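Local coordinates for GTP-binding protein (Sulfolobus solfataricus P2, PDB 2QTH) that binds and hydrolyses GTP, associates with the large (50S) ribosomal subunit and may act in protein synthesis or ribosome biogenesis, at residues 311-316 / 330-335; 221-226 / 347-352; 292-297 / 324-329. All blocks are in the same frame, centred on the assembly; numbering follows the deposited sequence.

Contact 1 (311-316 / 330-335). With GDP (guanosine-5'-diphosphate), chain H.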
loop_
_atom_site.group_PDB
_atom_site.type_symbol
_atom_site.label_atom_id
_atom_site.label_comp_id
_atom_site.label_asym_id
_atom_site.label_seq_id
_atom_site.Cartn_x
_atom_site.Cartn_y
_atom_site.Cartn_z
ATOM N N LYS A 311 3.583 11.455 -26.404
ATOM C CA LYS A 311 2.922 10.242 -26.851
ATOM C C LYS A 311 2.389 9.453 -25.664
ATOM O O LYS A 311 1.307 8.921 -25.740
ATOM C CB LYS A 311 3.836 9.347 -27.680
ATOM C CG LYS A 311 3.862 9.599 -29.197
ATOM C CD LYS A 311 4.684 8.438 -29.855
ATOM C CE LYS A 311 5.130 8.698 -31.314
ATOM N NZ LYS A 311 6.452 9.463 -31.415
ATOM N N LYS A 312 3.170 9.353 -24.592
ATOM C CA LYS A 312 2.752 8.689 -23.340
ATOM C C LYS A 312 1.514 9.377 -22.752
ATOM O O LYS A 312 0.506 8.742 -22.429
ATOM C CB LYS A 312 3.934 8.684 -22.344
ATOM C CG LYS A 312 4.891 7.510 -22.623
ATOM C CD LYS A 312 6.105 7.438 -21.722
ATOM C CE LYS A 312 6.540 5.975 -21.569
ATOM N NZ LYS A 312 7.727 5.853 -20.736
ATOM N N LEU A 313 1.574 10.706 -22.659
ATOM C CA LEU A 313 0.452 11.467 -22.135
ATOM C C LEU A 313 -0.832 11.295 -22.959
ATOM O O LEU A 313 -1.949 11.187 -22.446
ATOM C CB LEU A 313 0.885 12.969 -21.944
ATOM C CG LEU A 313 -0.123 13.865 -21.225
ATOM C CD1 LEU A 313 -0.149 13.583 -19.713
ATOM C CD2 LEU A 313 0.107 15.404 -21.539
ATOM N N ASP A 314 -0.701 11.285 -24.268
ATOM C CA ASP A 314 -1.915 11.247 -25.069
ATOM C C ASP A 314 -2.523 9.835 -25.077
ATOM O O ASP A 314 -3.752 9.690 -25.021
ATOM C CB ASP A 314 -1.639 11.719 -26.497
ATOM C CG ASP A 314 -2.912 11.837 -27.302
ATOM O OD1 ASP A 314 -3.075 10.977 -28.199
ATOM O OD2 ASP A 314 -3.777 12.724 -26.989
ATOM N N LEU A 315 -1.664 8.821 -25.115
ATOM C CA LEU A 315 -2.118 7.438 -24.861
ATOM C C LEU A 315 -2.903 7.289 -23.505
ATOM O O LEU A 315 -3.996 6.711 -23.434
ATOM C CB LEU A 315 -0.896 6.535 -24.887
ATOM C CG LEU A 315 -0.964 4.976 -24.936
ATOM C CD1 LEU A 315 -0.495 4.345 -23.670
ATOM C CD2 LEU A 315 -2.342 4.395 -25.378
ATOM N N VAL A 316 -2.337 7.826 -22.418
ATOM C CA VAL A 316 -2.982 7.704 -21.104
ATOM C C VAL A 316 -4.299 8.415 -21.066
ATOM O O VAL A 316 -5.303 7.913 -20.560
ATOM C CB VAL A 316 -2.020 8.119 -19.985
ATOM C CG1 VAL A 316 -2.756 8.259 -18.622
ATOM C CG2 VAL A 316 -0.851 7.122 -19.927
ATOM N N VAL A 330 -5.874 14.787 -17.150
ATOM C CA VAL A 330 -4.721 13.921 -17.195
ATOM C C VAL A 330 -3.522 14.894 -17.288
ATOM O O VAL A 330 -3.429 15.673 -18.274
ATOM C CB VAL A 330 -4.779 12.912 -18.365
ATOM C CG1 VAL A 330 -3.611 11.970 -18.285
ATOM C CG2 VAL A 330 -6.016 12.051 -18.260
ATOM N N ILE A 331 -2.615 14.872 -16.273
ATOM C CA ILE A 331 -1.463 15.781 -16.295
ATOM C C ILE A 331 -0.150 15.023 -15.993
ATOM O O ILE A 331 -0.126 14.064 -15.226
ATOM C CB ILE A 331 -1.660 16.964 -15.286
ATOM C CG1 ILE A 331 -1.713 16.424 -13.873
ATOM C CG2 ILE A 331 -3.015 17.725 -15.613
ATOM C CD1 ILE A 331 -1.748 17.536 -12.781
ATOM N N PRO A 332 0.954 15.495 -16.552
ATOM C CA PRO A 332 2.248 14.943 -16.252
ATOM C C PRO A 332 2.903 15.700 -15.116
ATOM O O PRO A 332 2.845 16.953 -15.087
ATOM C CB PRO A 332 3.034 15.221 -17.557
ATOM C CG PRO A 332 2.448 16.512 -18.041
ATOM C CD PRO A 332 1.017 16.582 -17.570
ATOM N N ILE A 333 3.554 14.982 -14.229
ATOM C CA ILE A 333 4.251 15.641 -13.134
ATOM C C ILE A 333 5.483 14.859 -12.800
ATOM O O ILE A 333 5.666 13.710 -13.224
ATOM C CB ILE A 333 3.399 15.663 -11.788
ATOM C CG1 ILE A 333 3.138 14.208 -11.349
ATOM C CG2 ILE A 333 2.094 16.479 -11.961
ATOM C CD1 ILE A 333 2.514 14.062 -9.951
ATOM N N SER A 334 6.357 15.484 -12.038
ATOM C CA SER A 334 7.395 14.748 -11.305
ATOM C C SER A 334 7.294 15.128 -9.833
ATOM O O SER A 334 7.600 16.257 -9.457
ATOM C CB SER A 334 8.794 14.954 -11.852
ATOM O OG SER A 334 9.699 14.436 -10.894
ATOM N N ALA A 335 6.763 14.229 -9.026
ATOM C CA ALA A 335 6.628 14.553 -7.579
ATOM C C ALA A 335 7.989 14.674 -6.887
ATOM O O ALA A 335 8.117 15.457 -5.945
ATOM C CB ALA A 335 5.728 13.563 -6.853
HETATM P PB GDP H . 4.158 4.581 -3.647
HETATM O O1B GDP H . 4.475 3.155 -3.198
HETATM O O2B GDP H . 3.039 4.530 -4.669
HETATM O O3B GDP H . 3.668 5.332 -2.474
HETATM O O3A GDP H . 5.367 5.387 -4.250
HETATM P PA GDP H . 6.313 6.503 -3.389
HETATM O O1A GDP H . 6.023 7.936 -3.335
HETATM O O2A GDP H . 6.622 5.923 -2.020
HETATM O "O5'" GDP H . 7.497 6.450 -4.479
HETATM C "C5'" GDP H . 7.944 5.205 -5.016
HETATM C "C4'" GDP H . 9.453 5.353 -5.200
HETATM O "O4'" GDP H . 9.621 6.157 -6.374
HETATM C "C3'" GDP H . 10.156 6.111 -4.087
HETATM O "O3'" GDP H . 11.533 5.745 -4.197
HETATM C "C2'" GDP H . 10.022 7.554 -4.509
HETATM O "O2'" GDP H . 11.139 8.333 -4.086
HETATM C "C1'" GDP H . 10.051 7.479 -6.036
HETATM N N9 GDP H . 9.267 8.555 -6.705
HETATM C C8 GDP H . 8.048 9.080 -6.398
HETATM N N7 GDP H . 7.659 10.085 -7.266
HETATM C C5 GDP H . 8.699 10.208 -8.158
HETATM C C6 GDP H . 9.028 11.051 -9.339
HETATM O O6 GDP H . 8.229 11.898 -9.708
HETATM N N1 GDP H . 10.186 10.868 -10.025
HETATM C C2 GDP H . 11.084 9.958 -9.641
HETATM N N2 GDP H . 12.231 9.875 -10.371
HETATM N N3 GDP H . 10.875 9.122 -8.553
HETATM C C4 GDP H . 9.740 9.209 -7.790
#
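Leu313 and Val316 face Val330 and Pro332 across a helix-on-strand contact, in which the axes of helix 311-316 and strand 330-332 run nearly antiparallel, at 159°, and come within 8.8 Å. No hydrogen bond joins the two segments, and the contact is made by leucine and valine methyls and a proline ring. Leu313 reaches the strand with one methyl. Its CD1 lies against the proline ring, nearest its N and CD, at 3.9 Å from Pro332 CD. The same methyl, Leu313 CD1, also stands 4.1 Å from Val330 CG1. One turn further along the helix, Val316 CG1 meets Val330 CG1 at 3.8 Å, the two side chains crossing at a slant. Val330 thus serves both helix residues with a single methyl. With CG1 opposite the backbone N (chi1 -175°), this branch is turned to the helix, where it touches both Leu313 CD1 and Val316 CG1. Ile331 points its side chain away from the helix. Leu299 and Val297 of the adjacent strand 295-300 touch Leu313 and Val316 in turn, and helix 271-288 reaches Val316 through Leu274 and Leu278.

Past Pro332 the chain runs out of the strand to the nucleotide. Ala335 N lies 2.8 Å from O6 of the guanine of GDP, and Ser334 OG stands 3.2 Å from the same O6. Ala335 N also bonds to Asn300 OD1, and Ser334 OG to Asp303 OD1, which itself bonds to GDP, so Ser334 is well placed to steady it. Pro332 touches Ile302, which lies between Asn300 and Asp303. The arrangement is that of a beta-alpha-beta unit in a P-loop GTPase: its last strand brings Ser334 and Ala335 to the guanine, beside the Asn-Lys-x-Asp motif (Asn300 to Asp303), and Leu336 is inferred to belong to the same site.

Contact 2 (221-226 / 347-352)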
loop_
_atom_site.group_PDB
_atom_site.type_symbol
_atom_site.label_atom_id
_atom_site.label_comp_id
_atom_site.label_asym_id
_atom_site.label_seq_id
_atom_site.Cartn_x
_atom_site.Cartn_y
_atom_site.Cartn_z
ATOM N N ILE A 221 -5.312 20.613 3.497
ATOM C CA ILE A 221 -4.442 21.688 3.062
ATOM C C ILE A 221 -5.270 22.777 2.452
ATOM O O ILE A 221 -6.367 22.485 1.848
ATOM C CB ILE A 221 -3.372 21.299 2.023
ATOM C CG1 ILE A 221 -3.975 20.571 0.863
ATOM C CG2 ILE A 221 -2.280 20.396 2.665
ATOM C CD1 ILE A 221 -3.117 20.665 -0.328
ATOM N N PRO A 222 -4.747 24.015 2.562
ATOM C CA PRO A 222 -5.317 25.234 1.975
ATOM C C PRO A 222 -4.775 25.439 0.563
ATOM O O PRO A 222 -3.590 25.327 0.355
ATOM C CB PRO A 222 -4.765 26.346 2.908
ATOM C CG PRO A 222 -3.449 25.847 3.381
ATOM C CD PRO A 222 -3.526 24.292 3.353
ATOM N N ILE A 223 -5.620 25.659 -0.417
ATOM C CA ILE A 223 -5.109 26.072 -1.687
ATOM C C ILE A 223 -5.938 27.317 -2.003
ATOM O O ILE A 223 -7.163 27.225 -2.013
ATOM C CB ILE A 223 -5.301 24.955 -2.800
ATOM C CG1 ILE A 223 -4.558 23.700 -2.342
ATOM C CG2 ILE A 223 -4.761 25.455 -4.125
ATOM C CD1 ILE A 223 -4.652 22.403 -3.303
ATOM N N ASN A 224 -5.287 28.470 -2.172
ATOM C CA ASN A 224 -6.056 29.719 -2.338
ATOM C C ASN A 224 -6.984 29.856 -1.126
ATOM O O ASN A 224 -6.532 29.747 -0.001
ATOM C CB ASN A 224 -6.773 29.726 -3.712
ATOM C CG ASN A 224 -5.743 29.631 -4.898
ATOM O OD1 ASN A 224 -4.620 30.153 -4.773
ATOM N ND2 ASN A 224 -6.097 28.915 -6.015
ATOM N N ASN A 225 -8.264 30.024 -1.334
ATOM C CA ASN A 225 -9.185 30.212 -0.233
ATOM C C ASN A 225 -9.999 28.928 0.086
ATOM O O ASN A 225 -11.074 29.037 0.650
ATOM C CB ASN A 225 -10.138 31.335 -0.645
ATOM C CG ASN A 225 -10.875 31.007 -1.906
ATOM O OD1 ASN A 225 -10.457 30.123 -2.660
ATOM N ND2 ASN A 225 -11.986 31.675 -2.137
ATOM N N ARG A 226 -9.496 27.747 -0.282
ATOM C CA ARG A 226 -10.282 26.530 -0.104
ATOM C C ARG A 226 -9.492 25.515 0.671
ATOM O O ARG A 226 -8.256 25.414 0.494
ATOM C CB ARG A 226 -10.649 25.916 -1.422
ATOM C CG ARG A 226 -11.726 26.616 -2.092
ATOM C CD ARG A 226 -12.031 25.862 -3.372
ATOM N NE ARG A 226 -12.907 26.684 -4.172
ATOM C CZ ARG A 226 -14.214 26.737 -3.986
ATOM N NH1 ARG A 226 -14.779 25.967 -3.048
ATOM N NH2 ARG A 226 -14.949 27.556 -4.731
ATOM N N LYS A 347 -4.951 22.311 -10.564
ATOM C CA LYS A 347 -5.984 21.343 -10.954
ATOM C C LYS A 347 -6.739 20.796 -9.722
ATOM O O LYS A 347 -7.969 20.594 -9.823
ATOM C CB LYS A 347 -5.345 20.184 -11.730
ATOM C CG LYS A 347 -4.774 20.681 -13.075
ATOM C CD LYS A 347 -6.015 20.958 -13.952
ATOM C CE LYS A 347 -5.648 21.478 -15.300
ATOM N NZ LYS A 347 -6.936 21.614 -15.977
ATOM N N ILE A 348 -6.047 20.612 -8.587
ATOM C CA ILE A 348 -6.733 20.213 -7.319
ATOM C C ILE A 348 -7.670 21.351 -6.915
ATOM O O ILE A 348 -8.842 21.134 -6.616
ATOM C CB ILE A 348 -5.766 19.893 -6.115
ATOM C CG1 ILE A 348 -4.888 18.637 -6.360
ATOM C CG2 ILE A 348 -6.555 19.688 -4.790
ATOM C CD1 ILE A 348 -5.373 17.996 -7.454
ATOM N N TYR A 349 -7.199 22.586 -7.015
ATOM C CA TYR A 349 -8.115 23.697 -6.710
ATOM C C TYR A 349 -9.316 23.720 -7.668
ATOM O O TYR A 349 -10.471 23.926 -7.236
ATOM C CB TYR A 349 -7.392 25.082 -6.785
ATOM C CG TYR A 349 -8.334 26.225 -6.412
ATOM C CD1 TYR A 349 -8.535 26.554 -5.071
ATOM C CD2 TYR A 349 -8.992 26.979 -7.391
ATOM C CE1 TYR A 349 -9.398 27.574 -4.722
ATOM C CE2 TYR A 349 -9.870 28.030 -7.040
ATOM C CZ TYR A 349 -10.067 28.312 -5.708
ATOM O OH TYR A 349 -10.921 29.340 -5.341
ATOM N N GLN A 350 -9.086 23.565 -8.960
ATOM C CA GLN A 350 -10.266 23.614 -9.880
ATOM C C GLN A 350 -11.241 22.471 -9.584
ATOM O O GLN A 350 -12.460 22.613 -9.640
ATOM C CB GLN A 350 -9.850 23.542 -11.344
ATOM C CG GLN A 350 -8.990 24.731 -11.881
ATOM C CD GLN A 350 -8.142 24.347 -13.135
ATOM O OE1 GLN A 350 -8.570 23.538 -13.955
ATOM N NE2 GLN A 350 -6.899 24.854 -13.214
ATOM N N LEU A 351 -10.689 21.301 -9.283
ATOM C CA LEU A 351 -11.523 20.140 -8.994
ATOM C C LEU A 351 -12.312 20.410 -7.671
ATOM O O LEU A 351 -13.505 20.163 -7.604
ATOM C CB LEU A 351 -10.598 18.897 -8.938
ATOM C CG LEU A 351 -11.190 17.579 -8.407
ATOM C CD1 LEU A 351 -12.404 17.108 -9.271
ATOM C CD2 LEU A 351 -10.006 16.523 -8.400
ATOM N N ALA A 352 -11.695 21.007 -6.668
ATOM C CA ALA A 352 -12.362 21.327 -5.409
ATOM C C ALA A 352 -13.469 22.348 -5.598
ATOM O O ALA A 352 -14.499 22.279 -4.919
ATOM C CB ALA A 352 -11.389 21.818 -4.363
HETATM O O HOH W 1 -13.554 31.432 -4.682
#
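Tyr349 packs against the turn formed by Ile223, Asn224, Asn225 and Arg226, in a partly buried contact between the C-terminal helix 341-355 and the tip of a beta hairpin at the sheet edge. The turn is type II'. Its ends are held by paired backbone bonds, Ile223 N to Arg226 O and Arg226 N to Ile223 O. All four residues touch the tyrosine. A chi1 near 180° (-178°) carries the Tyr349 ring out to the turn. Asn224 ND2 sits 3.4 Å above the Tyr349 ring plane, over its centre, with the amide turned 74° from the ring. Asn224 OD1 is bonded to Arg345, one turn earlier on the helix, which should fix the amide in this pose. At the far end of the ring, Tyr349 OH donates to Asn225 OD1 at 2.8 Å. This bond lies in the carbonyl plane, on a lone pair. A water accepts from Asn225 ND2 and makes a weak bond to Tyr349 OH. The extended Arg226 chain crosses the ring at about a right angle, its CD 3.4 Å from Tyr349 CE1. At the CB end of the ring, Ile223 CG2 meets Tyr349 CB at 3.8 Å, and Ile223 CD1 meets Ile348 CG2 at 3.6 Å. The last helix lying beside this hairpin is a feature of the Ras-like G domain.

Contact 3 (292-297 / 324-329)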
loop_
_atom_site.group_PDB
_atom_site.type_symbol
_atom_site.label_atom_id
_atom_site.label_comp_id
_atom_site.label_asym_id
_atom_site.label_seq_id
_atom_site.Cartn_x
_atom_site.Cartn_y
_atom_site.Cartn_z
ATOM N N GLY A 292 -18.779 7.410 -11.130
ATOM C CA GLY A 292 -19.023 8.843 -11.279
ATOM C C GLY A 292 -18.221 9.792 -10.383
ATOM O O GLY A 292 -18.698 10.909 -10.109
ATOM N N LYS A 293 -17.060 9.354 -9.889
ATOM C CA LYS A 293 -16.217 10.231 -9.030
ATOM C C LYS A 293 -15.209 10.890 -9.947
ATOM O O LYS A 293 -14.594 10.245 -10.767
ATOM C CB LYS A 293 -15.592 9.470 -7.835
ATOM C CG LYS A 293 -16.672 8.792 -6.962
ATOM C CD LYS A 293 -16.160 7.569 -6.029
ATOM C CE LYS A 293 -17.259 6.664 -5.310
ATOM N NZ LYS A 293 -18.391 5.954 -6.037
ATOM N N PRO A 294 -15.102 12.214 -9.895
ATOM C CA PRO A 294 -14.128 12.696 -10.821
ATOM C C PRO A 294 -12.760 12.095 -10.566
ATOM O O PRO A 294 -12.395 11.969 -9.407
ATOM C CB PRO A 294 -14.130 14.181 -10.576
ATOM C CG PRO A 294 -15.549 14.446 -10.086
ATOM C CD PRO A 294 -15.832 13.279 -9.190
ATOM N N ILE A 295 -12.015 11.753 -11.627
ATOM C CA ILE A 295 -10.638 11.221 -11.430
ATOM C C ILE A 295 -9.608 12.067 -12.125
ATOM O O ILE A 295 -9.707 12.325 -13.344
ATOM C CB ILE A 295 -10.537 9.708 -11.881
ATOM C CG1 ILE A 295 -11.482 8.853 -10.959
ATOM C CG2 ILE A 295 -9.057 9.276 -11.803
ATOM C CD1 ILE A 295 -11.287 7.325 -11.208
ATOM N N LEU A 296 -8.638 12.578 -11.370
ATOM C CA LEU A 296 -7.539 13.289 -11.975
ATOM C C LEU A 296 -6.370 12.318 -12.081
ATOM O O LEU A 296 -5.878 11.824 -11.055
ATOM C CB LEU A 296 -7.105 14.418 -11.049
ATOM C CG LEU A 296 -5.819 15.218 -11.400
ATOM C CD1 LEU A 296 -5.846 15.842 -12.790
ATOM C CD2 LEU A 296 -5.549 16.413 -10.304
ATOM N N VAL A 297 -5.869 12.093 -13.293
ATOM C CA VAL A 297 -4.799 11.119 -13.518
ATOM C C VAL A 297 -3.466 11.896 -13.546
ATOM O O VAL A 297 -3.365 12.900 -14.244
ATOM C CB VAL A 297 -5.027 10.306 -14.857
ATOM C CG1 VAL A 297 -3.963 9.235 -14.988
ATOM C CG2 VAL A 297 -6.422 9.677 -14.903
ATOM N N TYR A 324 -13.232 5.041 -18.343
ATOM C CA TYR A 324 -13.915 5.618 -17.185
ATOM C C TYR A 324 -14.478 7.008 -17.512
ATOM O O TYR A 324 -13.842 7.776 -18.249
ATOM C CB TYR A 324 -12.958 5.638 -15.936
ATOM C CG TYR A 324 -13.580 6.178 -14.649
ATOM C CD1 TYR A 324 -14.143 5.312 -13.693
ATOM C CD2 TYR A 324 -13.640 7.551 -14.396
ATOM C CE1 TYR A 324 -14.744 5.816 -12.514
ATOM C CE2 TYR A 324 -14.231 8.051 -13.245
ATOM C CZ TYR A 324 -14.782 7.188 -12.302
ATOM O OH TYR A 324 -15.373 7.686 -11.155
ATOM N N SER A 325 -15.611 7.333 -16.899
ATOM C CA SER A 325 -16.124 8.670 -16.874
ATOM C C SER A 325 -16.618 9.016 -15.491
ATOM O O SER A 325 -17.232 8.204 -14.829
ATOM C CB SER A 325 -17.265 8.819 -17.943
ATOM O OG SER A 325 -17.760 10.150 -17.918
ATOM N N PRO A 326 -16.372 10.252 -15.005
ATOM C CA PRO A 326 -15.698 11.388 -15.579
ATOM C C PRO A 326 -14.184 11.441 -15.168
ATOM O O PRO A 326 -13.813 11.321 -13.968
ATOM C CB PRO A 326 -16.492 12.558 -15.019
ATOM C CG PRO A 326 -16.884 12.099 -13.625
ATOM C CD PRO A 326 -16.890 10.567 -13.668
ATOM N N ILE A 327 -13.374 11.558 -16.196
ATOM C CA ILE A 327 -11.970 11.925 -16.093
ATOM C C ILE A 327 -11.910 13.485 -15.987
ATOM O O ILE A 327 -12.371 14.206 -16.890
ATOM C CB ILE A 327 -11.140 11.409 -17.301
ATOM C CG1 ILE A 327 -11.164 9.854 -17.355
ATOM C CG2 ILE A 327 -9.663 11.722 -17.106
ATOM C CD1 ILE A 327 -10.570 9.172 -16.065
ATOM N N PHE A 328 -11.459 13.966 -14.837
ATOM C CA PHE A 328 -11.262 15.410 -14.635
ATOM C C PHE A 328 -10.171 15.959 -15.530
ATOM O O PHE A 328 -10.361 16.925 -16.319
ATOM C CB PHE A 328 -11.061 15.721 -13.137
ATOM C CG PHE A 328 -10.970 17.179 -12.873
ATOM C CD1 PHE A 328 -12.129 17.934 -12.826
ATOM C CD2 PHE A 328 -9.716 17.832 -12.827
ATOM C CE1 PHE A 328 -12.069 19.327 -12.677
ATOM C CE2 PHE A 328 -9.641 19.226 -12.639
ATOM C CZ PHE A 328 -10.803 19.963 -12.583
ATOM N N ASP A 329 -9.001 15.340 -15.510
ATOM C CA ASP A 329 -7.949 15.739 -16.420
ATOM C C ASP A 329 -6.862 14.696 -16.287
ATOM O O ASP A 329 -6.936 13.842 -15.416
ATOM C CB ASP A 329 -7.334 17.108 -15.949
ATOM C CG ASP A 329 -6.804 17.952 -17.138
ATOM O OD1 ASP A 329 -6.478 17.379 -18.208
ATOM O OD2 ASP A 329 -6.810 19.186 -17.007
HETATM O O HOH W 2 -18.201 6.414 -13.324
#
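Ile295 and Ile327 pair in parallel in the beta-alpha-beta unit formed by strand 295-300, helix 309-323 and strand 327-332, the last an outermost strand of the G-domain sheet. Ile295 N donates to Pro326 O at 3.0 Å, and Phe328 N donates to Ile295 O at 2.8 Å, from well above the carbonyl plane. The next bond, Val297 N to Asp329 O, is nearly straight at 171°. It skips a residue on the second strand, where Phe328 has helical backbone angles, consistent with a beta bulge. Asp329 N is buried there with no partner in the model.

Ahead of the strands, Tyr324 reaches across to Lys293 and Ile295, its ring carried away from its own backbone N by a chi1 of -178°. Tyr324 OH accepts from Lys293 N at 2.7 Å, in a bent bond. Ile295 CD1 lies over one ring face in a CH-pi contact, 3.7 Å from the centroid of the Tyr324 ring. With the ring gone, as in an alanine, Lys293 N would probably lose its acceptor and Ile295 CD1 the face it packs on. Pro326 follows a cis peptide bond and sets its CD 3.6 Å from Gly292 C. Leu296 CD1 touches Asp329 CB at 3.7 Å and approaches the edge of the Phe328 ring.

Ile295 and Ile327 meet helix 271-288, and Val297 and Ile327 meet helix 309-323. Pro294, Leu296 and Phe328 pack on helix 341-355, where Lys347 forms a salt bridge with Asp329.

How the contacts relate
From the N terminus, the hairpin tip 221-226 comes first, and its partner starts 121 residues after its end. Contact 2 closes that long loop only at helix 341-355, and contacts 1 and 3 both fall within it. Those two cross, because their segments alternate as 292-297, 311-316, 324-329 and 330-335. Strand 327-332 is common to both. Contact 3 joins it to strand 295-300. The two meet directly where Val330 packs on Val297 and Ile331 N probably bonds to Val297 O. Contact 2 touches contact 3 where Ile348 packs on Leu296. Contact 2 ties outer strand 218-223 to helix 341-355, and contact 1 ties outer strand 327-332 to helix 309-323.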